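Local coordinates for protein transport protein SEC16 (Saccharomyces cerevisiae, PDB 3MZK), which helps initiate assembly of the COPII coat that forms transport vesicles at the endoplasmic reticulum and selects their cargo, and takes part in autophagy, at residues B[181-186]-B[196-201]; B[253-258]-B[278-283]. All coordinates share one frame; numbering follows the deposited sequence.

Contact 1: residues B[181-186]-B[196-201]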
ATOM      1  N   ILE B 181     -23.318 -12.184  -9.872  1.00 60.39           N
ATOM      2  CA  ILE B 181     -23.453 -10.758  -9.591  1.00 73.37           C
ATOM      3  C   ILE B 181     -23.386 -10.519  -8.101  1.00 67.30           C
ATOM      4  O   ILE B 181     -22.952  -9.460  -7.654  1.00 72.12           O
ATOM      5  CB  ILE B 181     -24.791 -10.187 -10.096  1.00 84.09           C
ATOM      6  CG1 ILE B 181     -25.603 -11.279 -10.778  1.00101.02           C
ATOM      7  CG2 ILE B 181     -24.566  -9.000 -11.036  1.00 63.10           C
ATOM      8  CD1 ILE B 181     -26.825 -10.757 -11.459  1.00114.25           C
ATOM      9  N   ALA B 182     -23.838 -11.500  -7.330  1.00 66.77           N
ATOM     10  CA  ALA B 182     -23.760 -11.393  -5.885  1.00 64.88           C
ATOM     11  C   ALA B 182     -22.302 -11.159  -5.507  1.00 69.08           C
ATOM     12  O   ALA B 182     -21.987 -10.248  -4.743  1.00 68.85           O
ATOM     13  CB  ALA B 182     -24.301 -12.645  -5.227  1.00 63.28           C
ATOM     14  N   LEU B 183     -21.412 -11.971  -6.073  1.00 62.13           N
ATOM     15  CA  LEU B 183     -19.977 -11.832  -5.840  1.00 63.47           C
ATOM     16  C   LEU B 183     -19.471 -10.469  -6.301  1.00 63.64           C
ATOM     17  O   LEU B 183     -18.750  -9.783  -5.573  1.00 65.73           O
ATOM     18  CB  LEU B 183     -19.195 -12.962  -6.527  1.00 40.27           C
ATOM     19  CG  LEU B 183     -19.287 -14.328  -5.841  1.00 56.45           C
ATOM     20  CD1 LEU B 183     -18.544 -15.404  -6.623  1.00 53.23           C
ATOM     21  CD2 LEU B 183     -18.765 -14.243  -4.407  1.00 52.69           C
ATOM     22  N   LEU B 184     -19.856 -10.081  -7.511  1.00 54.42           N
ATOM     23  CA  LEU B 184     -19.484  -8.783  -8.057  1.00 54.23           C
ATOM     24  C   LEU B 184     -19.917  -7.640  -7.140  1.00 67.52           C
ATOM     25  O   LEU B 184     -19.090  -6.844  -6.697  1.00 76.71           O
ATOM     26  CB  LEU B 184     -20.079  -8.603  -9.448  1.00 50.26           C
ATOM     27  CG  LEU B 184     -19.535  -9.620 -10.446  1.00 66.97           C
ATOM     28  CD1 LEU B 184     -20.220  -9.489 -11.803  1.00 70.00           C
ATOM     29  CD2 LEU B 184     -18.028  -9.459 -10.569  1.00 56.25           C
ATOM     30  N   VAL B 185     -21.211  -7.559  -6.853  1.00 62.49           N
ATOM     31  CA  VAL B 185     -21.713  -6.525  -5.960  1.00 65.41           C
ATOM     32  C   VAL B 185     -20.979  -6.601  -4.626  1.00 72.18           C
ATOM     33  O   VAL B 185     -20.559  -5.584  -4.076  1.00 75.96           O
ATOM     34  CB  VAL B 185     -23.232  -6.653  -5.732  1.00 56.08           C
ATOM     35  CG1 VAL B 185     -23.682  -5.717  -4.627  1.00 60.31           C
ATOM     36  CG2 VAL B 185     -23.986  -6.363  -7.019  1.00 57.45           C
ATOM     37  N   GLY B 186     -20.814  -7.818  -4.122  1.00 72.00           N
ATOM     38  CA  GLY B 186     -20.127  -8.042  -2.865  1.00 59.74           C
ATOM     39  C   GLY B 186     -18.724  -7.469  -2.823  1.00 60.68           C
ATOM     40  O   GLY B 186     -18.258  -7.048  -1.769  1.00 58.49           O
ATOM     41  N   GLU B 196     -19.606 -13.930   2.912  1.00 73.97           N
ATOM     42  CA  GLU B 196     -20.955 -14.443   3.131  1.00 73.57           C
ATOM     43  C   GLU B 196     -21.552 -14.988   1.836  1.00 76.43           C
ATOM     44  O   GLU B 196     -22.256 -15.997   1.840  1.00 86.85           O
ATOM     45  CB  GLU B 196     -21.861 -13.359   3.722  1.00 68.64           C
ATOM     46  N   VAL B 197     -21.267 -14.314   0.728  1.00 70.11           N
ATOM     47  CA  VAL B 197     -21.750 -14.765  -0.567  1.00 67.64           C
ATOM     48  C   VAL B 197     -21.133 -16.115  -0.919  1.00 70.65           C
ATOM     49  O   VAL B 197     -21.809 -16.995  -1.455  1.00 74.74           O
ATOM     50  CB  VAL B 197     -21.436 -13.744  -1.680  1.00 67.25           C
ATOM     51  CG1 VAL B 197     -21.873 -14.281  -3.040  1.00 59.21           C
ATOM     52  CG2 VAL B 197     -22.110 -12.407  -1.382  1.00 63.75           C
ATOM     53  N   ILE B 198     -19.849 -16.273  -0.612  1.00 65.02           N
ATOM     54  CA  ILE B 198     -19.150 -17.519  -0.898  1.00 66.60           C
ATOM     55  C   ILE B 198     -19.829 -18.676  -0.183  1.00 73.36           C
ATOM     56  O   ILE B 198     -20.065 -19.736  -0.768  1.00 61.77           O
ATOM     57  CB  ILE B 198     -17.678 -17.458  -0.462  1.00 63.17           C
ATOM     58  CG1 ILE B 198     -16.979 -16.261  -1.106  1.00 73.69           C
ATOM     59  CG2 ILE B 198     -16.970 -18.749  -0.828  1.00 56.14           C
ATOM     60  CD1 ILE B 198     -15.511 -16.157  -0.773  1.00 81.85           C
ATOM     61  N   GLN B 199     -20.152 -18.460   1.087  1.00 79.79           N
ATOM     62  CA  GLN B 199     -20.812 -19.479   1.884  1.00 79.24           C
ATOM     63  C   GLN B 199     -22.160 -19.856   1.275  1.00 70.75           C
ATOM     64  O   GLN B 199     -22.452 -21.039   1.079  1.00 66.54           O
ATOM     65  CB  GLN B 199     -21.000 -18.995   3.321  1.00 96.41           C
ATOM     66  CG  GLN B 199     -19.714 -18.519   3.977  1.00113.09           C
ATOM     67  CD  GLN B 199     -19.790 -18.530   5.491  1.00119.24           C
ATOM     68  OE1 GLN B 199     -20.688 -19.137   6.076  1.00118.70           O
ATOM     69  NE2 GLN B 199     -18.844 -17.857   6.136  1.00124.29           N
ATOM     70  N   LYS B 200     -22.978 -18.849   0.974  1.00 64.39           N
ATOM     71  CA  LYS B 200     -24.318 -19.097   0.446  1.00 64.65           C
ATOM     72  C   LYS B 200     -24.251 -19.863  -0.871  1.00 76.69           C
ATOM     73  O   LYS B 200     -25.054 -20.754  -1.120  1.00 84.85           O
ATOM     74  CB  LYS B 200     -25.118 -17.788   0.307  1.00 52.31           C
ATOM     75  CG  LYS B 200     -25.754 -17.276   1.678  1.00 61.63           C
ATOM     76  CD  LYS B 200     -26.223 -15.772   1.577  1.00148.92           C
ATOM     77  CE  LYS B 200     -26.729 -15.239   2.965  1.00122.42           C
ATOM     78  NZ  LYS B 200     -27.108 -13.737   2.859  1.00 70.21           N
ATOM     79  N   TYR B 201     -23.286 -19.520  -1.715  1.00 78.63           N
ATOM     80  CA  TYR B 201     -23.137 -20.211  -2.995  1.00 82.10           C
ATOM     81  C   TYR B 201     -22.772 -21.686  -2.801  1.00 84.97           C
ATOM     82  O   TYR B 201     -23.352 -22.567  -3.432  1.00 88.01           O
ATOM     83  CB  TYR B 201     -22.107 -19.506  -3.890  1.00 72.76           C
ATOM     84  CG  TYR B 201     -21.589 -20.374  -5.008  1.00 65.03           C
ATOM     85  CD1 TYR B 201     -22.371 -20.648  -6.122  1.00 68.87           C
ATOM     86  CD2 TYR B 201     -20.322 -20.934  -4.942  1.00 65.74           C
ATOM     87  CE1 TYR B 201     -21.904 -21.453  -7.145  1.00 60.16           C
ATOM     88  CE2 TYR B 201     -19.845 -21.738  -5.954  1.00 70.92           C
ATOM     89  CZ  TYR B 201     -20.639 -21.997  -7.054  1.00 68.69           C
ATOM     90  OH  TYR B 201     -20.160 -22.803  -8.060  1.00 61.11           O
TER
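Segments 181-186 and 196-201, on helices 179-187 and 191-203, run nearly antiparallel where Leu183 meets Val197, their short axes inclined at 169° and approaching to 9.7 Å. The two helices form a helical hairpin, consecutive in the chain, within the alpha-helical central domain of Sec16, and the join is wholly apolar. Val197 carries it from the second helix. Its chi1 of 176° sets CG1 trans to the amide nitrogen, and this methyl meets two side chains of the first helix: CG1 lies 3.7 Å from Ala182 CB and 3.4 Å from Leu183 CD2. The small Ala182 is consistent with the close approach of the backbones, the CA atoms of Leu183 and Val197 being 6.3 Å apart. The CB of Leu183 points to one side of the partner helix, but the end of the side chain comes nearer, and the leucine and valine lie at a slant to each other. Leu170 of helix 166-175 also packs on Val197, and Leu174 on Ala182, adding a third helix to the hairpin. Leu183 further touches Leu184 of the second subunit, another copy of the protein, which places the hairpin at the interface between subunits. Leu183 CD2 also lies 4.3 Å from Ile198 CG1.

Contact 2: residues B[253-258]-B[278-283]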
ATOM      1  N   LYS B 253      -2.561 -31.019   7.012  1.00 68.81           N
ATOM      2  CA  LYS B 253      -1.434 -31.119   6.095  1.00 63.09           C
ATOM      3  C   LYS B 253      -1.791 -30.735   4.656  1.00 61.49           C
ATOM      4  O   LYS B 253      -1.086 -29.945   4.031  1.00 52.22           O
ATOM      5  CB  LYS B 253      -0.827 -32.518   6.147  1.00 52.01           C
ATOM      6  CG  LYS B 253       0.235 -32.673   7.204  1.00 50.57           C
ATOM      7  CD  LYS B 253       0.859 -34.049   7.138  1.00 60.18           C
ATOM      8  CE  LYS B 253       1.899 -34.252   8.218  1.00 57.13           C
ATOM      9  NZ  LYS B 253       2.408 -35.643   8.181  1.00 57.53           N
ATOM     10  N   SER B 254      -2.882 -31.296   4.140  1.00 62.33           N
ATOM     11  CA  SER B 254      -3.310 -31.018   2.773  1.00 64.91           C
ATOM     12  C   SER B 254      -3.899 -29.618   2.641  1.00 65.67           C
ATOM     13  O   SER B 254      -3.839 -29.011   1.576  1.00 64.93           O
ATOM     14  CB  SER B 254      -4.320 -32.066   2.300  1.00 78.55           C
ATOM     15  OG  SER B 254      -5.413 -32.163   3.196  1.00 90.50           O
ATOM     16  N   ILE B 255      -4.472 -29.115   3.730  1.00 66.96           N
ATOM     17  CA  ILE B 255      -5.044 -27.774   3.746  1.00 61.65           C
ATOM     18  C   ILE B 255      -3.962 -26.713   3.557  1.00 57.74           C
ATOM     19  O   ILE B 255      -4.026 -25.899   2.642  1.00 50.92           O
ATOM     20  CB  ILE B 255      -5.789 -27.496   5.061  1.00 54.86           C
ATOM     21  CG1 ILE B 255      -6.972 -28.451   5.214  1.00 48.78           C
ATOM     22  CG2 ILE B 255      -6.256 -26.056   5.109  1.00 44.91           C
ATOM     23  CD1 ILE B 255      -7.776 -28.228   6.478  1.00 54.52           C
ATOM     24  N   VAL B 256      -2.966 -26.728   4.430  1.00 53.35           N
ATOM     25  CA  VAL B 256      -1.855 -25.800   4.319  1.00 51.22           C
ATOM     26  C   VAL B 256      -1.170 -25.951   2.962  1.00 52.04           C
ATOM     27  O   VAL B 256      -0.805 -24.963   2.331  1.00 52.55           O
ATOM     28  CB  VAL B 256      -0.839 -26.003   5.469  1.00 46.36           C
ATOM     29  CG1 VAL B 256       0.354 -25.070   5.311  1.00 39.47           C
ATOM     30  CG2 VAL B 256      -1.518 -25.765   6.798  1.00 56.55           C
ATOM     31  N   ALA B 257      -1.011 -27.193   2.513  1.00 59.75           N
ATOM     32  CA  ALA B 257      -0.360 -27.472   1.234  1.00 56.74           C
ATOM     33  C   ALA B 257      -1.109 -26.830   0.071  1.00 52.83           C
ATOM     34  O   ALA B 257      -0.496 -26.327  -0.867  1.00 60.02           O
ATOM     35  CB  ALA B 257      -0.218 -28.976   1.018  1.00 40.11           C
ATOM     36  N   ALA B 258      -2.435 -26.846   0.145  1.00 44.86           N
ATOM     37  CA  ALA B 258      -3.266 -26.222  -0.876  1.00 50.97           C
ATOM     38  C   ALA B 258      -3.025 -24.720  -0.922  1.00 65.68           C
ATOM     39  O   ALA B 258      -2.880 -24.137  -1.999  1.00 72.06           O
ATOM     40  CB  ALA B 258      -4.735 -26.514  -0.628  1.00 35.76           C
ATOM     41  N   LEU B 278       0.186 -15.307   5.700  1.00 54.79           N
ATOM     42  CA  LEU B 278       0.781 -15.248   7.022  1.00 62.74           C
ATOM     43  C   LEU B 278      -0.295 -15.295   8.109  1.00 66.68           C
ATOM     44  O   LEU B 278      -0.158 -16.050   9.065  1.00 72.85           O
ATOM     45  CB  LEU B 278       1.669 -14.009   7.176  1.00 70.78           C
ATOM     46  CG  LEU B 278       2.476 -13.989   8.477  1.00 68.40           C
ATOM     47  CD1 LEU B 278       3.201 -15.317   8.669  1.00 60.18           C
ATOM     48  CD2 LEU B 278       3.456 -12.828   8.506  1.00 65.29           C
ATOM     49  N   GLU B 279      -1.360 -14.505   7.965  1.00 61.19           N
ATOM     50  CA  GLU B 279      -2.464 -14.560   8.922  1.00 49.90           C
ATOM     51  C   GLU B 279      -2.983 -15.986   9.050  1.00 61.53           C
ATOM     52  O   GLU B 279      -3.173 -16.494  10.154  1.00 67.97           O
ATOM     53  CB  GLU B 279      -3.623 -13.658   8.510  1.00 52.61           C
ATOM     54  CG  GLU B 279      -3.285 -12.193   8.316  1.00 94.68           C
ATOM     55  CD  GLU B 279      -4.486 -11.394   7.828  1.00117.61           C
ATOM     56  OE1 GLU B 279      -5.602 -11.643   8.333  1.00123.98           O
ATOM     57  OE2 GLU B 279      -4.320 -10.534   6.933  1.00120.69           O
ATOM     58  N   PHE B 280      -3.216 -16.626   7.910  1.00 60.00           N
ATOM     59  CA  PHE B 280      -3.745 -17.984   7.893  1.00 57.85           C
ATOM     60  C   PHE B 280      -2.868 -18.971   8.660  1.00 60.50           C
ATOM     61  O   PHE B 280      -3.372 -19.838   9.371  1.00 59.84           O
ATOM     62  CB  PHE B 280      -3.929 -18.477   6.458  1.00 52.04           C
ATOM     63  CG  PHE B 280      -4.040 -19.962   6.350  1.00 57.90           C
ATOM     64  CD1 PHE B 280      -5.204 -20.609   6.714  1.00 63.47           C
ATOM     65  CD2 PHE B 280      -2.973 -20.717   5.910  1.00 65.42           C
ATOM     66  CE1 PHE B 280      -5.304 -21.982   6.628  1.00 57.29           C
ATOM     67  CE2 PHE B 280      -3.068 -22.089   5.825  1.00 53.15           C
ATOM     68  CZ  PHE B 280      -4.235 -22.718   6.184  1.00 42.80           C
ATOM     69  N   LEU B 281      -1.556 -18.847   8.505  1.00 54.42           N
ATOM     70  CA  LEU B 281      -0.638 -19.779   9.145  1.00 45.53           C
ATOM     71  C   LEU B 281      -0.667 -19.635  10.663  1.00 56.09           C
ATOM     72  O   LEU B 281      -0.707 -20.625  11.395  1.00 61.30           O
ATOM     73  CB  LEU B 281       0.783 -19.593   8.612  1.00 46.54           C
ATOM     74  CG  LEU B 281       1.022 -20.101   7.188  1.00 46.03           C
ATOM     75  CD1 LEU B 281       2.455 -19.862   6.755  1.00 49.60           C
ATOM     76  CD2 LEU B 281       0.682 -21.566   7.104  1.00 38.97           C
ATOM     77  N   ILE B 282      -0.657 -18.397  11.137  1.00 51.56           N
ATOM     78  CA  ILE B 282      -0.699 -18.146  12.565  1.00 46.70           C
ATOM     79  C   ILE B 282      -2.070 -18.484  13.157  1.00 59.00           C
ATOM     80  O   ILE B 282      -2.161 -19.225  14.133  1.00 53.78           O
ATOM     81  CB  ILE B 282      -0.307 -16.707  12.871  1.00 50.78           C
ATOM     82  CG1 ILE B 282       1.096 -16.440  12.323  1.00 48.89           C
ATOM     83  CG2 ILE B 282      -0.368 -16.450  14.363  1.00 62.25           C
ATOM     84  CD1 ILE B 282       1.549 -15.009  12.472  1.00 43.52           C
ATOM     85  N   GLU B 283      -3.134 -17.959  12.561  1.00 63.29           N
ATOM     86  CA  GLU B 283      -4.488 -18.276  13.013  1.00 63.89           C
ATOM     87  C   GLU B 283      -4.737 -19.779  13.096  1.00 67.69           C
ATOM     88  O   GLU B 283      -5.342 -20.269  14.049  1.00 72.43           O
ATOM     89  CB  GLU B 283      -5.519 -17.634  12.090  1.00 64.70           C
ATOM     90  CG  GLU B 283      -5.684 -16.151  12.319  1.00 77.09           C
ATOM     91  CD  GLU B 283      -6.186 -15.851  13.710  1.00 89.23           C
ATOM     92  OE1 GLU B 283      -7.175 -16.488  14.127  1.00 94.35           O
ATOM     93  OE2 GLU B 283      -5.586 -14.993  14.391  1.00103.76           O
TER
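Segments 253-258 and 278-283, on helices 252-261 and 275-290 of the solenoid-like helical domain of Sec16, run nearly antiparallel and meet through the side chains of Ile255, Val256, Phe280 and Leu281. The segment axes stay 11.6 Å apart at an angle of 166°, a separation bridged by Phe280 together with Val256 and Leu281. With CG trans to the backbone nitrogen (chi1 162°), the ring of Phe280 extends toward the other helix and its far end does the touching. CZ lies 4.0 Å from Ile255 CG2, and CE2 4.1 Å from Val256 CG2; both methyls approach the ring obliquely. The isoleucine side chain crosses the phenylalanine at about a right angle. Val256 divides its two branches between neighbours, turning CG2 to the ring while CG1 meets Leu281 CD2 at 3.9 Å. An alanine in place of Phe280 would probably leave Ile255 CG2 and Val256 CG2 without their partner across the interface and reduce the link between these segments to Val256 and Leu281. Around the pair, Leu222 and Val226 of helix 214-226 and Ile235 of helix 231-240 pack on Phe280, while Leu123 of helix 116-123 packs on Val256.

In the fold
Both contacts are buried, apolar joins between nearly antiparallel helical segments of the Sec23-binding domain, but they hold different helices and lie at different distances from the centre of the elongated chain. Contact 2 sits about 9 Å from the chain centre, whereas contact 1 lies about 33 Å out, where residues of the second subunit also pack against it. The closer pair is joined by aliphatic side chains including an alanine, the wider one by aliphatic side chains and a phenylalanine ring, in keeping with the spacing. The centres of contact 1 and contact 2 are about 23 Å apart, and their nearest atoms about 13 Å, without touching. Helix 214-226 relates them, packing on Ile198 in contact 1 and on Ile255 and Phe280 in contact 2.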